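Local coordinates for protein Maltose/maltodextrin transport permease homologue (PDB 6FFL) that binds maltotriose with its solute-binding domain, which is fused to a membrane-embedded transporter subunit, and probably serves maltose and maltodextrin uptake, at residues Q10-H15 with G234-G239; D82-S87 with A286-L291; K141-T146 with G150-W155; P254-S257 with W262-P265. All blocks are in the same frame, centred on the assembly; numbering follows the deposited sequence. Where two conformers were deposited one is given.

Interaction 1: Q10-H15 with G234-G239; sequences QMIYGH and GDWSWG. With GLC (alpha-D-glucopyranose), chain B; GLC (alpha-D-glucopyranose), chain C; SO4 (sulfate ion), chain H.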
loop_
_atom_site.group_PDB
_atom_site.type_symbol
_atom_site.label_atom_id
_atom_site.label_comp_id
_atom_site.label_asym_id
_atom_site.label_seq_id
_atom_site.Cartn_x
_atom_site.Cartn_y
_atom_site.Cartn_z
ATOM N N GLN A 10 -9.824 4.554 2.375
ATOM C CA GLN A 10 -9.627 3.119 2.198
ATOM C C GLN A 10 -8.890 2.505 3.396
ATOM O O GLN A 10 -8.098 1.565 3.249
ATOM C CB GLN A 10 -8.902 2.820 0.876
ATOM C CG GLN A 10 -7.692 3.715 0.530
ATOM C CD GLN A 10 -6.528 3.477 1.473
ATOM O OE1 GLN A 10 -6.429 4.120 2.529
ATOM N NE2 GLN A 10 -5.654 2.532 1.114
ATOM N N MET A 11 -9.177 3.004 4.603
ATOM C CA MET A 11 -8.472 2.569 5.810
ATOM C C MET A 11 -8.960 1.216 6.313
ATOM O O MET A 11 -10.157 1.021 6.550
ATOM C CB MET A 11 -8.638 3.596 6.935
ATOM C CG MET A 11 -7.976 4.924 6.661
ATOM S SD MET A 11 -7.986 5.928 8.162
ATOM C CE MET A 11 -7.522 7.519 7.476
ATOM N N ILE A 12 -7.999 0.317 6.561
ATOM C CA ILE A 12 -8.259 -0.979 7.160
ATOM C C ILE A 12 -8.835 -0.822 8.573
ATOM O O ILE A 12 -8.699 0.223 9.222
ATOM C CB ILE A 12 -6.935 -1.762 7.181
ATOM C CG1 ILE A 12 -7.152 -3.257 7.394
ATOM C CG2 ILE A 12 -6.002 -1.197 8.257
ATOM C CD1 ILE A 12 -5.839 -4.027 7.468
ATOM N N TYR A 13 -9.463 -1.897 9.056
ATOM C CA TYR A 13 -10.149 -1.913 10.346
ATOM C C TYR A 13 -9.421 -1.140 11.444
ATOM O O TYR A 13 -9.962 -0.180 12.003
ATOM C CB TYR A 13 -10.354 -3.358 10.795
ATOM C CG TYR A 13 -11.081 -3.454 12.118
ATOM C CD1 TYR A 13 -12.462 -3.318 12.186
ATOM C CD2 TYR A 13 -10.380 -3.658 13.306
ATOM C CE1 TYR A 13 -13.129 -3.411 13.408
ATOM C CE2 TYR A 13 -11.033 -3.740 14.518
ATOM C CZ TYR A 13 -12.402 -3.615 14.565
ATOM O OH TYR A 13 -13.045 -3.697 15.779
ATOM N N GLY A 14 -8.197 -1.559 11.775
ATOM C CA GLY A 14 -7.481 -0.936 12.882
ATOM C C GLY A 14 -7.259 0.553 12.680
ATOM O O GLY A 14 -7.321 1.336 13.633
ATOM N N HIS A 15 -6.995 0.963 11.436
ATOM C CA HIS A 15 -6.768 2.380 11.162
ATOM C C HIS A 15 -8.074 3.163 11.176
ATOM O O HIS A 15 -8.112 4.296 11.663
ATOM C CB HIS A 15 -6.065 2.569 9.808
ATOM C CG HIS A 15 -4.635 2.116 9.798
ATOM N ND1 HIS A 15 -3.648 2.791 9.109
ATOM C CD2 HIS A 15 -4.032 1.050 10.377
ATOM C CE1 HIS A 15 -2.498 2.162 9.273
ATOM N NE2 HIS A 15 -2.705 1.101 10.034
ATOM N N GLY A 234 1.774 -5.209 4.182
ATOM C CA GLY A 234 2.275 -3.863 4.359
ATOM C C GLY A 234 2.159 -3.372 5.802
ATOM O O GLY A 234 1.564 -4.015 6.660
ATOM N N ASP A 235 2.751 -2.202 6.057
ATOM C CA ASP A 235 2.743 -1.684 7.425
ATOM C C ASP A 235 1.335 -1.316 7.901
ATOM O O ASP A 235 1.112 -1.222 9.113
ATOM C CB ASP A 235 3.720 -0.499 7.563
ATOM C CG ASP A 235 3.280 0.761 6.791
ATOM O OD1 ASP A 235 2.495 0.666 5.821
ATOM O OD2 ASP A 235 3.745 1.860 7.173
ATOM N N TRP A 236 0.366 -1.170 6.984
ATOM C CA TRP A 236 -1.018 -0.940 7.395
ATOM C C TRP A 236 -1.587 -2.105 8.193
ATOM O O TRP A 236 -2.615 -1.934 8.860
ATOM C CB TRP A 236 -1.920 -0.717 6.169
ATOM C CG TRP A 236 -1.867 -1.888 5.210
ATOM C CD1 TRP A 236 -2.552 -3.067 5.310
ATOM C CD2 TRP A 236 -1.047 -2.000 4.032
ATOM N NE1 TRP A 236 -2.216 -3.901 4.266
ATOM C CE2 TRP A 236 -1.298 -3.269 3.468
ATOM C CE3 TRP A 236 -0.139 -1.144 3.396
ATOM C CZ2 TRP A 236 -0.668 -3.706 2.296
ATOM C CZ3 TRP A 236 0.497 -1.583 2.228
ATOM C CH2 TRP A 236 0.229 -2.851 1.698
ATOM N N SER A 237 -0.960 -3.286 8.127
ATOM C CA SER A 237 -1.517 -4.477 8.751
ATOM C C SER A 237 -0.996 -4.724 10.161
ATOM O O SER A 237 -1.539 -5.588 10.854
ATOM C CB SER A 237 -1.239 -5.710 7.877
ATOM O OG SER A 237 0.156 -6.037 7.868
ATOM N N TRP A 238 0.022 -3.981 10.604
ATOM C CA TRP A 238 0.635 -4.254 11.903
ATOM C C TRP A 238 -0.385 -4.175 13.029
ATOM O O TRP A 238 -0.422 -5.038 13.916
ATOM C CB TRP A 238 1.755 -3.255 12.172
ATOM C CG TRP A 238 2.951 -3.369 11.272
ATOM C CD1 TRP A 238 3.312 -4.434 10.488
ATOM C CD2 TRP A 238 3.957 -2.374 11.089
ATOM N NE1 TRP A 238 4.485 -4.151 9.824
ATOM C CE2 TRP A 238 4.907 -2.896 10.190
ATOM C CE3 TRP A 238 4.149 -1.086 11.604
ATOM C CZ2 TRP A 238 6.023 -2.166 9.776
ATOM C CZ3 TRP A 238 5.267 -0.367 11.201
ATOM C CH2 TRP A 238 6.188 -0.909 10.293
ATOM N N GLY A 239 -1.203 -3.122 13.027
ATOM C CA GLY A 239 -2.126 -2.918 14.133
ATOM C C GLY A 239 -3.102 -4.065 14.282
ATOM O O GLY A 239 -3.392 -4.510 15.394
HETATM C C1 GLC B . -6.296 -1.994 3.618
HETATM C C2 GLC B . -5.331 -0.812 3.764
HETATM C C3 GLC B . -4.783 -0.377 2.413
HETATM C C4 GLC B . -4.226 -1.567 1.631
HETATM C C5 GLC B . -5.269 -2.691 1.558
HETATM C C6 GLC B . -4.692 -3.944 0.900
HETATM O O1 GLC B . -7.482 -1.557 2.951
HETATM O O2 GLC B . -6.006 0.314 4.333
HETATM O O3 GLC B . -3.777 0.637 2.627
HETATM O O4 GLC B . -3.870 -1.097 0.315
HETATM O O5 GLC B . -5.697 -3.069 2.871
HETATM O O6 GLC B . -5.723 -4.921 0.702
HETATM C C1 GLC C . -2.515 -1.401 0.047
HETATM C C2 GLC C . -1.733 -0.153 -0.341
HETATM C C3 GLC C . -2.120 0.382 -1.710
HETATM C C4 GLC C . -2.022 -0.764 -2.711
HETATM C C5 GLC C . -2.917 -1.912 -2.251
HETATM C C6 GLC C . -2.856 -3.088 -3.232
HETATM O O2 GLC C . -1.959 0.841 0.676
HETATM O O3 GLC C . -1.202 1.429 -2.070
HETATM O O4 GLC C . -2.475 -0.324 -3.982
HETATM O O5 GLC C . -2.438 -2.370 -0.991
HETATM O O6 GLC C . -3.955 -3.993 -2.986
HETATM S S SO4 H . -11.431 -4.469 6.743
HETATM O O1 SO4 H . -11.327 -5.718 6.000
HETATM O O2 SO4 H . -12.039 -3.455 5.877
HETATM O O3 SO4 H . -10.107 -4.020 7.160
HETATM O O4 SO4 H . -12.244 -4.666 7.937
HETATM O O HOH W 1 -0.707 -0.606 11.135
#

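Interaction 2: D82-S87 with A286-L291; sequences DEVLGS and AAVKLL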
loop_
_atom_site.group_PDB
_atom_site.type_symbol
_atom_site.label_atom_id
_atom_site.label_comp_id
_atom_site.label_asym_id
_atom_site.label_seq_id
_atom_site.Cartn_x
_atom_site.Cartn_y
_atom_site.Cartn_z
ATOM N N ASP A 82 -0.984 23.897 -2.139
ATOM C CA ASP A 82 0.080 24.851 -1.836
ATOM C C ASP A 82 -0.473 26.172 -1.318
ATOM O O ASP A 82 0.005 26.708 -0.313
ATOM C CB ASP A 82 0.924 25.059 -3.089
ATOM C CG ASP A 82 1.510 23.756 -3.596
ATOM O OD1 ASP A 82 0.815 23.032 -4.358
ATOM O OD2 ASP A 82 2.647 23.440 -3.191
ATOM N N GLU A 83 -1.482 26.715 -1.993
ATOM C CA GLU A 83 -2.085 27.964 -1.551
ATOM C C GLU A 83 -3.007 27.756 -0.356
ATOM O O GLU A 83 -3.194 28.678 0.448
ATOM C CB GLU A 83 -2.849 28.612 -2.710
ATOM C CG GLU A 83 -2.146 28.530 -4.075
ATOM C CD GLU A 83 -2.302 27.172 -4.765
ATOM O OE1 GLU A 83 -2.971 26.280 -4.196
ATOM O OE2 GLU A 83 -1.750 26.997 -5.875
ATOM N N VAL A 84 -3.579 26.558 -0.225
ATOM C CA VAL A 84 -4.488 26.264 0.879
ATOM C C VAL A 84 -3.732 26.221 2.201
ATOM O O VAL A 84 -4.144 26.835 3.192
ATOM C CB VAL A 84 -5.224 24.937 0.617
ATOM C CG1 VAL A 84 -6.050 24.533 1.829
ATOM C CG2 VAL A 84 -6.100 25.048 -0.631
ATOM N N LEU A 85 -2.620 25.485 2.237
ATOM C CA LEU A 85 -1.882 25.246 3.474
ATOM C C LEU A 85 -0.615 26.085 3.614
ATOM O O LEU A 85 -0.101 26.210 4.732
ATOM C CB LEU A 85 -1.523 23.756 3.585
ATOM C CG LEU A 85 -2.733 22.817 3.553
ATOM C CD1 LEU A 85 -2.314 21.366 3.480
ATOM C CD2 LEU A 85 -3.634 23.063 4.756
ATOM N N GLY A 86 -0.104 26.658 2.533
ATOM C CA GLY A 86 1.142 27.413 2.592
ATOM C C GLY A 86 2.369 26.541 2.393
ATOM O O GLY A 86 2.372 25.342 2.666
ATOM N N SER A 87 3.449 27.177 1.926
ATOM C CA SER A 87 4.686 26.446 1.650
ATOM C C SER A 87 5.394 26.024 2.934
ATOM O O SER A 87 5.955 24.922 3.007
ATOM C CB SER A 87 5.615 27.296 0.785
ATOM O OG SER A 87 6.976 27.042 1.093
ATOM N N ALA A 286 -14.756 24.146 6.439
ATOM C CA ALA A 286 -14.806 23.005 7.348
ATOM C C ALA A 286 -13.880 21.891 6.880
ATOM O O ALA A 286 -13.221 21.240 7.700
ATOM C CB ALA A 286 -16.241 22.492 7.476
ATOM N N ALA A 287 -13.807 21.664 5.565
ATOM C CA ALA A 287 -12.930 20.620 5.043
ATOM C C ALA A 287 -11.467 20.953 5.306
ATOM O O ALA A 287 -10.663 20.065 5.620
ATOM C CB ALA A 287 -13.182 20.430 3.544
ATOM N N VAL A 288 -11.101 22.228 5.180
ATOM C CA VAL A 288 -9.720 22.622 5.429
ATOM C C VAL A 288 -9.378 22.452 6.904
ATOM O O VAL A 288 -8.293 21.966 7.247
ATOM C CB VAL A 288 -9.486 24.059 4.927
ATOM C CG1 VAL A 288 -8.168 24.615 5.429
ATOM C CG2 VAL A 288 -9.511 24.071 3.401
ATOM N N LYS A 289 -10.305 22.816 7.796
ATOM C CA LYS A 289 -10.095 22.590 9.225
ATOM C C LYS A 289 -9.880 21.112 9.519
ATOM O O LYS A 289 -8.970 20.743 10.267
ATOM C CB LYS A 289 -11.281 23.116 10.032
ATOM C CG LYS A 289 -11.336 24.620 10.157
ATOM C CD LYS A 289 -12.546 25.040 10.968
ATOM C CE LYS A 289 -12.244 26.253 11.827
ATOM N NZ LYS A 289 -13.478 27.041 12.063
ATOM N N LEU A 290 -10.705 20.248 8.925
ATOM C CA LEU A 290 -10.575 18.818 9.169
ATOM C C LEU A 290 -9.260 18.282 8.618
ATOM O O LEU A 290 -8.605 17.452 9.261
ATOM C CB LEU A 290 -11.761 18.076 8.559
ATOM C CG LEU A 290 -11.799 16.574 8.844
ATOM C CD1 LEU A 290 -11.878 16.342 10.350
ATOM C CD2 LEU A 290 -12.980 15.932 8.137
ATOM N N LEU A 291 -8.869 18.739 7.423
ATOM C CA LEU A 291 -7.598 18.330 6.824
ATOM C C LEU A 291 -6.415 18.698 7.713
ATOM O O LEU A 291 -5.487 17.899 7.896
ATOM C CB LEU A 291 -7.451 18.988 5.449
ATOM C CG LEU A 291 -6.089 18.928 4.764
ATOM C CD1 LEU A 291 -5.791 17.512 4.439
ATOM C CD2 LEU A 291 -6.079 19.774 3.493
#

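Interaction 3: K141-T146 with G150-W155; sequences KMTVDT and GKIDRW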
loop_
_atom_site.group_PDB
_atom_site.type_symbol
_atom_site.label_atom_id
_atom_site.label_comp_id
_atom_site.label_asym_id
_atom_site.label_seq_id
_atom_site.Cartn_x
_atom_site.Cartn_y
_atom_site.Cartn_z
ATOM N N LYS A 141 9.158 -26.701 4.727
ATOM C CA LYS A 141 9.047 -27.351 6.030
ATOM C C LYS A 141 7.816 -26.870 6.787
ATOM O O LYS A 141 7.232 -27.632 7.565
ATOM C CB LYS A 141 10.321 -27.113 6.849
ATOM C CG LYS A 141 11.525 -27.838 6.270
ATOM C CD LYS A 141 12.656 -27.973 7.261
ATOM C CE LYS A 141 13.057 -26.622 7.794
ATOM N NZ LYS A 141 14.438 -26.636 8.346
ATOM N N MET A 142 7.392 -25.631 6.544
ATOM C CA MET A 142 6.265 -25.026 7.240
ATOM C C MET A 142 4.919 -25.305 6.575
ATOM O O MET A 142 3.884 -24.896 7.117
ATOM C CB MET A 142 6.475 -23.514 7.337
ATOM C CG MET A 142 7.570 -23.074 8.289
ATOM S SD MET A 142 7.260 -23.633 9.978
ATOM C CE MET A 142 8.905 -23.533 10.678
ATOM N N THR A 143 4.906 -25.969 5.416
ATOM C CA THR A 143 3.681 -26.362 4.725
ATOM C C THR A 143 3.372 -27.799 5.121
ATOM O O THR A 143 4.149 -28.712 4.809
ATOM C CB THR A 143 3.846 -26.247 3.210
ATOM O OG1 THR A 143 4.299 -24.927 2.872
ATOM C CG2 THR A 143 2.518 -26.517 2.499
ATOM N N VAL A 144 2.246 -28.012 5.802
ATOM C CA VAL A 144 1.999 -29.302 6.440
ATOM C C VAL A 144 0.565 -29.757 6.196
ATOM O O VAL A 144 -0.378 -28.964 6.290
ATOM C CB VAL A 144 2.312 -29.248 7.951
ATOM C CG1 VAL A 144 1.760 -27.985 8.566
ATOM C CG2 VAL A 144 1.769 -30.485 8.671
ATOM N N ASP A 145 0.410 -31.050 5.906
ATOM C CA ASP A 145 -0.879 -31.704 5.731
ATOM C C ASP A 145 -0.948 -32.740 6.846
ATOM O O ASP A 145 -0.370 -33.823 6.731
ATOM C CB ASP A 145 -0.984 -32.331 4.342
ATOM C CG ASP A 145 -2.158 -33.279 4.199
ATOM O OD1 ASP A 145 -3.071 -33.289 5.058
ATOM O OD2 ASP A 145 -2.172 -34.009 3.185
ATOM N N THR A 146 -1.635 -32.387 7.932
ATOM C CA THR A 146 -1.658 -33.239 9.117
ATOM C C THR A 146 -2.244 -34.615 8.820
ATOM O O THR A 146 -1.697 -35.638 9.261
ATOM C CB THR A 146 -2.444 -32.548 10.228
ATOM O OG1 THR A 146 -1.798 -31.309 10.555
ATOM C CG2 THR A 146 -2.521 -33.427 11.457
ATOM N N GLY A 150 -4.097 -34.447 1.280
ATOM C CA GLY A 150 -3.957 -33.446 0.249
ATOM C C GLY A 150 -4.456 -32.075 0.633
ATOM O O GLY A 150 -4.092 -31.089 -0.023
ATOM N N LYS A 151 -5.276 -31.974 1.672
ATOM C CA LYS A 151 -5.716 -30.678 2.159
ATOM C C LYS A 151 -4.652 -30.117 3.097
ATOM O O LYS A 151 -4.251 -30.775 4.061
ATOM C CB LYS A 151 -7.076 -30.810 2.837
ATOM C CG LYS A 151 -8.123 -31.431 1.906
ATOM C CD LYS A 151 -9.215 -32.182 2.653
ATOM C CE LYS A 151 -10.020 -31.267 3.561
ATOM N NZ LYS A 151 -11.053 -32.023 4.329
ATOM N N ILE A 152 -4.171 -28.921 2.792
ATOM C CA ILE A 152 -3.082 -28.308 3.539
ATOM C C ILE A 152 -3.658 -27.570 4.742
ATOM O O ILE A 152 -4.588 -26.766 4.609
ATOM C CB ILE A 152 -2.264 -27.371 2.636
ATOM C CG1 ILE A 152 -1.632 -28.155 1.482
ATOM C CG2 ILE A 152 -1.190 -26.654 3.429
ATOM C CD1 ILE A 152 -0.660 -29.224 1.917
ATOM N N ASP A 153 -3.112 -27.860 5.923
ATOM C CA ASP A 153 -3.554 -27.262 7.178
ATOM C C ASP A 153 -2.806 -25.975 7.502
ATOM O O ASP A 153 -3.404 -25.022 8.013
ATOM C CB ASP A 153 -3.366 -28.264 8.318
ATOM C CG ASP A 153 -4.085 -29.563 8.061
ATOM O OD1 ASP A 153 -3.410 -30.608 7.926
ATOM O OD2 ASP A 153 -5.330 -29.540 7.983
ATOM N N ARG A 154 -1.509 -25.929 7.227
ATOM C CA ARG A 154 -0.707 -24.740 7.463
ATOM C C ARG A 154 0.171 -24.500 6.247
ATOM O O ARG A 154 0.724 -25.443 5.676
ATOM C CB ARG A 154 0.152 -24.877 8.735
ATOM C CG ARG A 154 -0.614 -25.386 9.953
ATOM C CD ARG A 154 0.064 -25.008 11.269
ATOM N NE ARG A 154 1.328 -25.708 11.474
ATOM C CZ ARG A 154 1.447 -26.865 12.116
ATOM N NH1 ARG A 154 0.373 -27.462 12.615
ATOM N NH2 ARG A 154 2.640 -27.428 12.257
ATOM N N TRP A 155 0.284 -23.237 5.849
ATOM C CA TRP A 155 1.042 -22.837 4.675
ATOM C C TRP A 155 2.363 -22.215 5.090
ATOM O O TRP A 155 2.442 -21.522 6.108
ATOM C CB TRP A 155 0.248 -21.839 3.826
ATOM C CG TRP A 155 -0.839 -22.527 3.100
ATOM C CD1 TRP A 155 -2.150 -22.596 3.450
ATOM C CD2 TRP A 155 -0.697 -23.300 1.911
ATOM N NE1 TRP A 155 -2.839 -23.352 2.540
ATOM C CE2 TRP A 155 -1.966 -23.796 1.583
ATOM C CE3 TRP A 155 0.390 -23.618 1.088
ATOM C CZ2 TRP A 155 -2.188 -24.590 0.460
ATOM C CZ3 TRP A 155 0.170 -24.403 -0.024
ATOM C CH2 TRP A 155 -1.108 -24.881 -0.329
HETATM O O HOH W 2 -4.852 -32.605 6.787
#

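Interaction 4: P254-S257 with W262-P265; sequences PMIS and WPSP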
loop_
_atom_site.group_PDB
_atom_site.type_symbol
_atom_site.label_atom_id
_atom_site.label_comp_id
_atom_site.label_asym_id
_atom_site.label_seq_id
_atom_site.Cartn_x
_atom_site.Cartn_y
_atom_site.Cartn_z
ATOM N N PRO A 254 12.854 -11.533 1.200
ATOM C CA PRO A 254 14.216 -12.073 1.079
ATOM C C PRO A 254 14.855 -11.798 -0.280
ATOM O O PRO A 254 14.190 -11.771 -1.323
ATOM C CB PRO A 254 14.017 -13.575 1.307
ATOM C CG PRO A 254 12.836 -13.650 2.206
ATOM C CD PRO A 254 11.911 -12.529 1.740
ATOM N N MET A 255 16.170 -11.609 -0.246
ATOM C CA MET A 255 16.956 -11.388 -1.455
ATOM C C MET A 255 16.805 -12.562 -2.419
ATOM O O MET A 255 16.781 -13.727 -2.018
ATOM C CB MET A 255 18.422 -11.193 -1.057
ATOM C CG MET A 255 19.457 -11.257 -2.174
ATOM S SD MET A 255 21.156 -11.252 -1.513
ATOM C CE MET A 255 21.237 -9.581 -0.888
ATOM N N ILE A 256 16.682 -12.252 -3.707
ATOM C CA ILE A 256 16.609 -13.321 -4.698
ATOM C C ILE A 256 17.980 -13.964 -4.840
ATOM O O ILE A 256 18.955 -13.302 -5.212
ATOM C CB ILE A 256 16.105 -12.784 -6.042
ATOM C CG1 ILE A 256 14.750 -12.105 -5.829
ATOM C CG2 ILE A 256 16.110 -13.890 -7.112
ATOM C CD1 ILE A 256 13.688 -13.069 -5.292
ATOM N N SER A 257 18.058 -15.270 -4.548
ATOM C CA SER A 257 19.356 -15.945 -4.528
ATOM C C SER A 257 20.067 -15.855 -5.876
ATOM O O SER A 257 21.287 -15.662 -5.926
ATOM C CB SER A 257 19.176 -17.411 -4.134
ATOM O OG SER A 257 18.948 -17.517 -2.741
ATOM N N TRP A 262 17.850 -7.471 -3.433
ATOM C CA TRP A 262 16.690 -7.374 -2.560
ATOM C C TRP A 262 15.476 -6.916 -3.352
ATOM O O TRP A 262 15.547 -5.894 -4.049
ATOM C CB TRP A 262 16.952 -6.368 -1.442
ATOM C CG TRP A 262 18.009 -6.777 -0.480
ATOM C CD1 TRP A 262 19.297 -6.333 -0.429
ATOM C CD2 TRP A 262 17.867 -7.723 0.577
ATOM N NE1 TRP A 262 19.971 -6.951 0.604
ATOM C CE2 TRP A 262 19.112 -7.808 1.235
ATOM C CE3 TRP A 262 16.801 -8.504 1.036
ATOM C CZ2 TRP A 262 19.322 -8.640 2.334
ATOM C CZ3 TRP A 262 17.012 -9.337 2.124
ATOM C CH2 TRP A 262 18.262 -9.400 2.758
ATOM N N PRO A 263 14.352 -7.619 -3.262
ATOM C CA PRO A 263 13.094 -7.059 -3.760
ATOM C C PRO A 263 12.859 -5.687 -3.146
ATOM O O PRO A 263 13.138 -5.447 -1.967
ATOM C CB PRO A 263 12.048 -8.084 -3.311
ATOM C CG PRO A 263 12.836 -9.392 -3.317
ATOM C CD PRO A 263 14.201 -9.005 -2.797
ATOM N N SER A 264 12.376 -4.771 -3.970
ATOM C CA SER A 264 12.336 -3.366 -3.594
ATOM C C SER A 264 10.894 -2.942 -3.360
ATOM O O SER A 264 10.146 -2.734 -4.327
ATOM C CB SER A 264 12.980 -2.517 -4.700
ATOM O OG SER A 264 13.123 -1.175 -4.282
ATOM N N PRO A 265 10.453 -2.802 -2.113
ATOM C CA PRO A 265 9.080 -2.346 -1.867
ATOM C C PRO A 265 8.902 -0.918 -2.347
ATOM O O PRO A 265 9.851 -0.133 -2.387
ATOM C CB PRO A 265 8.942 -2.438 -0.341
ATOM C CG PRO A 265 10.325 -2.302 0.166
ATOM C CD PRO A 265 11.243 -2.901 -0.872
#

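Interaction 1: Q10-H15 with G234-G239
I12 holds CG1 anti to the backbone N (chi1 -163°), and its extended chain carries CD1 to the edge of the W236 indole; W236 itself has CG between its N and carbonyl carbon (chi1 58°), which turns a broad face toward the sugar. The two side chains meet at about a right angle, CD1 of I12 lying 4.0 Å from CD1 of W236 and near the plane of the ring. I12 CG2 packs against the carbonyl, 3.5 Å from W236 O. That same oxygen approaches the H15 ring obliquely, at an angle too poor for a hydrogen bond. A water in the plane of the H15 ring makes the polar link instead: it bonds H15 NE2 at 2.8 Å, donates to D235 O and accepts from G239 N.

One glucose sits over the centre of the W236 face and the next nearer the rim, with CH2 of W236 3.5 Å from C1 of the chain C sugar: the aromatic platform common in carbohydrate-binding proteins, here in the maltotriose pocket. G234 CA lies against the opposite face, toward its rim. Q10 O accepts the chain B hydroxyl O2 at 2.7 Å, and W236 NE1 is hydrogen-bonded to Y216 OH. In the fold, the contact joins the turn between strand 4-9 and helix 13-29 to the turn between strand 228-234 and helix 238-243, and D240 of that helix accepts a hydrogen bond from G14 N.

Interaction 2: D82-S87 with A286-L291
V84 and V288 face one another where helix 82-85 packs on helix 281-294, and both side chains leave the backbone toward the partner helix. The side chains meet at an oblique angle: CG1 of V84 approaches CG2 of V288 to 3.8 Å, with CG1 of V288 slightly farther away at 4.2 Å from the same V84 methyl. The branches used differ. V84 offers the methyl anti to its backbone N (chi1 173°), whereas V288 offers the one anti to its carbonyl carbon, so a single methyl of V84 rests against the isopropyl fork of V288. One turn further along the longer helix, L291 points toward the short helix and reaches L85 through its delta branch, with CD2 4.1 Å from CD1 of L85.

This is plain packing, in which the two helices share an apolar cluster with the seven-stranded mixed sheet: L274 of strand 266-274 lies against V84, V288 and L291, and I108 of strand 104-109 also touches L291. The short helix ends at L85; G86, with positive phi, follows, and its N still bonds D82 O at 2.8 Å.

No hydrogen bond or charge pair crosses between the segments. Cohesion here therefore rests on dispersion and on removing a modest aliphatic surface, 151 Å² in all, from water.

Interaction 3: K141-T146 with G150-W155
An antiparallel pairing with a classic beta bulge closes the surface loop after helix 132-142: D153 and R154 both face V144. V144 N bonds R154 O at 3.0 Å, and V144 O receives D153 N in its carbonyl plane, also at 3.0 Å, with a weak second bond from R154 N. In one of two conformers modelled for each residue, V144 CG1 lies over one face of the R154 guanidinium, 3.5 Å from R154 CB. On one side of the bridge, I152 CG2 lies over the centre of one W155 face, and T143 CG2 packs beside it, meeting the indole obliquely.

At the tip, D145, its CG anti to the backbone N (chi1 167°), swings OD2 to G150 N at 2.7 Å, which meets it from above the carboxylate plane. D153 OD1 accepts T146 N in an unusually short contact of doubtful exact length. A water lies within bonding distance of OD1 of both acids, with more acceptors around it than protons.

D145, D149 and D153 with the K151 carbonyl recall calcium loops of the Dx(D/N)xDG type, but only water is modelled. D145 OD1 lies 3.0 Å from K151 O and 3.9 Å from D153 OD1. Backbone N-H donors and this water would ease that crowding of acceptor oxygens, which may also raise the acids' proton affinity.

Interaction 4: P254-S257 with W262-P265
One face of the W262 indole is covered by M255, whose terminal methyl CE sits 3.6 Å from the centroid of the five-membered ring and 28° off its normal, a CH-pi contact displaced toward the rim. The ring has a further partner outside the two segments, a cation-pi contact with R252. CE comes within 3.3 Å of W262 NE1, while CB of M255 lies 3.8 Å from CE3 over the six-membered half, so the methionine runs along the indole and touches it at both ends; the backbone N of M255 also lies against that half. Its chain is extended through CG and SD, then bends at the last torsion (chi3 -69°), which folds CE back onto the ring and holds SD above the face at a greater distance. The side chain also lies about 2 Å from a bound platinum ion, consistent with sulfur ligation of the metal.

Beside this contact the two prolines meet through backbone and ring. P254 O is 3.1 Å from CD of P263, a close packing contact, and I256 CG1 touches P263 CG at 4.2 Å. F170 of helix 170-173 lies against both I256 and P263, backing the apolar end.

No hydrogen bond joins the segments. The pairing is a Met-aromatic contact within a proline-rich connection from strand 248-251 of the four-stranded sheet to strand 266-274 of the seven-stranded sheet, in a solute-binding-protein fold.

From the N terminus, interaction 1 opens just after strand 4-9 and closes beyond strand 228-234, bringing both sides of the sugar site together. Interaction 2 opens inside that loop at 82-87 but closes only at 286-291, joining helix 82-85 to helix 281-294, so the two cross. Interaction 3, a local closure between helix 132-142 and strand 157-158, is nested within both. Interaction 4 follows interaction 1 in series, inside the loop of interaction 2, and folds the connection between strands 248-251 and 266-274, and so between two sheets, onto itself. Interactions 2 and 3, with centres about 52 Å apart, occupy opposite sides of the chain's centre, and interaction 1 lies between them.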